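PDB 5BWJ: sensory transduction histidine kinase, putative from Borrelia burgdorferi, which probably acts as a membrane-bound hybrid histidine kinase, here represented by a periplasmic Venus flytrap sensor domain of a system for sensing small molecules associated with tick feeding. Local coordinates for residues Y154-C159 with V181-K186. Sequence-based numbering, arbitrary orientation.
Sequences YIYGDC and VFYSIK
A chi1 of -168° turns the Y156 side chain away from its backbone N, beside the carbonyl carbon, and carries the ring from strand 154-156 of this Venus flytrap sensor domain to the loop at V181, while Y183, whose CG is instead anti to its carbonyl carbon, sends its side chain across the end of the first tyrosine at about a right angle. The strands 154-156 and 184-192 do not pair with each other; both are antiparallel neighbours of strand 79-94, and the Y156 side chain bridges from one to the approach of the other. Its OH donates a hydrogen bond to V181 O at 3.0 Å, with a C=O...donor angle of 149° and the donor somewhat out of the carbonyl plane. That oxygen lies at the edge of the Y156 ring, near its plane. S90 OG of strand 79-94 is shared by the same group of polar atoms, hydrogen-bonding to Y156 OH, V181 O and Y183 N, so the buried phenol oxygen has two hydrogen-bond partners, V181 O and S90 OG. Apolar contact is slight, CE1 of Y156 approaching CB of V181 at 4.2 Å, and I125 of helix 121-128 touches both tyrosines. On the other side of the loop, F182 packs on L210 of the second subunit. Y183 meets the phenol oxygen obliquely, through CD2 at 3.4 Å and CE2 at 3.7 Å from Y156 OH.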
loop_
_atom_site.group_PDB
_atom_site.type_symbol
_atom_site.label_atom_id
_atom_site.label_comp_id
_atom_site.label_asym_id
_atom_site.label_seq_id
_atom_site.Cartn_x
_atom_site.Cartn_y
_atom_site.Cartn_z
ATOM N N TYR B 154 4.752 18.642 -11.175
ATOM C CA TYR B 154 4.611 17.225 -10.850
ATOM C C TYR B 154 5.437 16.862 -9.622
ATOM O O TYR B 154 6.474 17.474 -9.364
ATOM C CB TYR B 154 5.042 16.359 -12.036
ATOM C CG TYR B 154 4.318 16.672 -13.325
ATOM C CD1 TYR B 154 4.768 17.678 -14.172
ATOM C CD2 TYR B 154 3.188 15.960 -13.698
ATOM C CE1 TYR B 154 4.109 17.966 -15.351
ATOM C CE2 TYR B 154 2.522 16.242 -14.875
ATOM C CZ TYR B 154 2.987 17.245 -15.698
ATOM O OH TYR B 154 2.325 17.527 -16.870
ATOM N N ILE B 155 4.973 15.870 -8.868
ATOM C CA ILE B 155 5.763 15.298 -7.784
ATOM C C ILE B 155 5.909 13.798 -8.015
ATOM O O ILE B 155 5.015 13.155 -8.563
ATOM C CB ILE B 155 5.138 15.569 -6.398
ATOM C CG1 ILE B 155 3.721 14.994 -6.322
ATOM C CG2 ILE B 155 5.147 17.068 -6.112
ATOM C CD1 ILE B 155 3.053 15.151 -4.967
ATOM N N TYR B 156 7.049 13.257 -7.597
ATOM C CA TYR B 156 7.395 11.866 -7.851
ATOM C C TYR B 156 7.773 11.170 -6.549
ATOM O O TYR B 156 8.672 11.617 -5.841
ATOM C CB TYR B 156 8.546 11.798 -8.855
ATOM C CG TYR B 156 8.818 10.424 -9.414
ATOM C CD1 TYR B 156 7.867 9.764 -10.180
ATOM C CD2 TYR B 156 10.035 9.793 -9.196
ATOM C CE1 TYR B 156 8.115 8.509 -10.702
ATOM C CE2 TYR B 156 10.293 8.537 -9.715
ATOM C CZ TYR B 156 9.329 7.901 -10.466
ATOM O OH TYR B 156 9.578 6.653 -10.984
ATOM N N GLY B 157 7.081 10.081 -6.227
ATOM C CA GLY B 157 7.357 9.363 -4.998
ATOM C C GLY B 157 6.357 8.277 -4.652
ATOM O O GLY B 157 5.718 7.690 -5.528
ATOM N N ASP B 158 6.227 8.021 -3.353
ATOM C CA ASP B 158 5.417 6.921 -2.841
ATOM C C ASP B 158 3.943 7.064 -3.213
ATOM O O ASP B 158 3.337 8.111 -2.988
ATOM C CB ASP B 158 5.564 6.836 -1.321
ATOM C CG ASP B 158 4.865 5.629 -0.735
ATOM O OD1 ASP B 158 3.676 5.748 -0.378
ATOM O OD2 ASP B 158 5.506 4.561 -0.635
ATOM N N CYS B 159 3.371 5.994 -3.763
ATOM C CA CYS B 159 2.000 6.022 -4.272
ATOM C C CYS B 159 0.970 6.274 -3.178
ATOM O O CYS B 159 0.015 7.024 -3.381
ATOM C CB CYS B 159 1.663 4.708 -4.988
ATOM S SG CYS B 159 1.776 3.217 -3.957
ATOM N N VAL B 181 6.239 5.240 -15.898
ATOM C CA VAL B 181 7.129 5.730 -14.849
ATOM C C VAL B 181 6.981 4.899 -13.576
ATOM O O VAL B 181 7.427 5.306 -12.500
ATOM C CB VAL B 181 6.848 7.212 -14.513
ATOM C CG1 VAL B 181 7.142 8.100 -15.712
ATOM C CG2 VAL B 181 5.405 7.396 -14.047
ATOM N N PHE B 182 6.359 3.730 -13.708
ATOM C CA PHE B 182 6.019 2.905 -12.555
ATOM C C PHE B 182 7.103 1.882 -12.239
ATOM O O PHE B 182 7.308 0.927 -12.989
ATOM C CB PHE B 182 4.689 2.192 -12.795
ATOM C CG PHE B 182 3.590 3.104 -13.254
ATOM C CD1 PHE B 182 3.051 4.047 -12.395
ATOM C CD2 PHE B 182 3.092 3.017 -14.544
ATOM C CE1 PHE B 182 2.040 4.888 -12.815
ATOM C CE2 PHE B 182 2.080 3.855 -14.969
ATOM C CZ PHE B 182 1.553 4.792 -14.103
ATOM N N TYR B 183 7.790 2.099 -11.121
ATOM C CA TYR B 183 8.787 1.163 -10.616
ATOM C C TYR B 183 8.289 0.523 -9.328
ATOM O O TYR B 183 7.614 1.174 -8.528
ATOM C CB TYR B 183 10.120 1.869 -10.353
ATOM C CG TYR B 183 10.816 2.399 -11.585
ATOM C CD1 TYR B 183 11.826 1.672 -12.202
ATOM C CD2 TYR B 183 10.474 3.633 -12.125
ATOM C CE1 TYR B 183 12.470 2.155 -13.324
ATOM C CE2 TYR B 183 11.113 4.123 -13.247
ATOM C CZ TYR B 183 12.110 3.381 -13.842
ATOM O OH TYR B 183 12.750 3.866 -14.961
ATOM N N SER B 184 8.621 -0.748 -9.127
ATOM C CA SER B 184 8.372 -1.398 -7.848
ATOM C C SER B 184 9.489 -1.023 -6.881
ATOM O O SER B 184 10.653 -1.356 -7.108
ATOM C CB SER B 184 8.286 -2.915 -8.006
ATOM O OG SER B 184 7.942 -3.526 -6.775
ATOM N N ILE B 185 9.125 -0.325 -5.810
ATOM C CA ILE B 185 10.093 0.184 -4.845
ATOM C C ILE B 185 10.053 -0.627 -3.558
ATOM O O ILE B 185 8.985 -0.873 -3.003
ATOM C CB ILE B 185 9.828 1.669 -4.511
ATOM C CG1 ILE B 185 9.800 2.511 -5.791
ATOM C CG2 ILE B 185 10.872 2.199 -3.531
ATOM C CD1 ILE B 185 11.097 2.506 -6.574
ATOM N N LYS B 186 11.229 -1.028 -3.086
ATOM C CA LYS B 186 11.344 -1.766 -1.835
ATOM C C LYS B 186 11.643 -0.812 -0.682
ATOM O O LYS B 186 12.564 0.005 -0.760
ATOM C CB LYS B 186 12.438 -2.829 -1.940
ATOM C CG LYS B 186 12.356 -3.674 -3.201
ATOM C CD LYS B 186 13.434 -4.745 -3.231
ATOM C CE LYS B 186 13.610 -5.319 -4.630
ATOM N NZ LYS B 186 12.330 -5.812 -5.204
#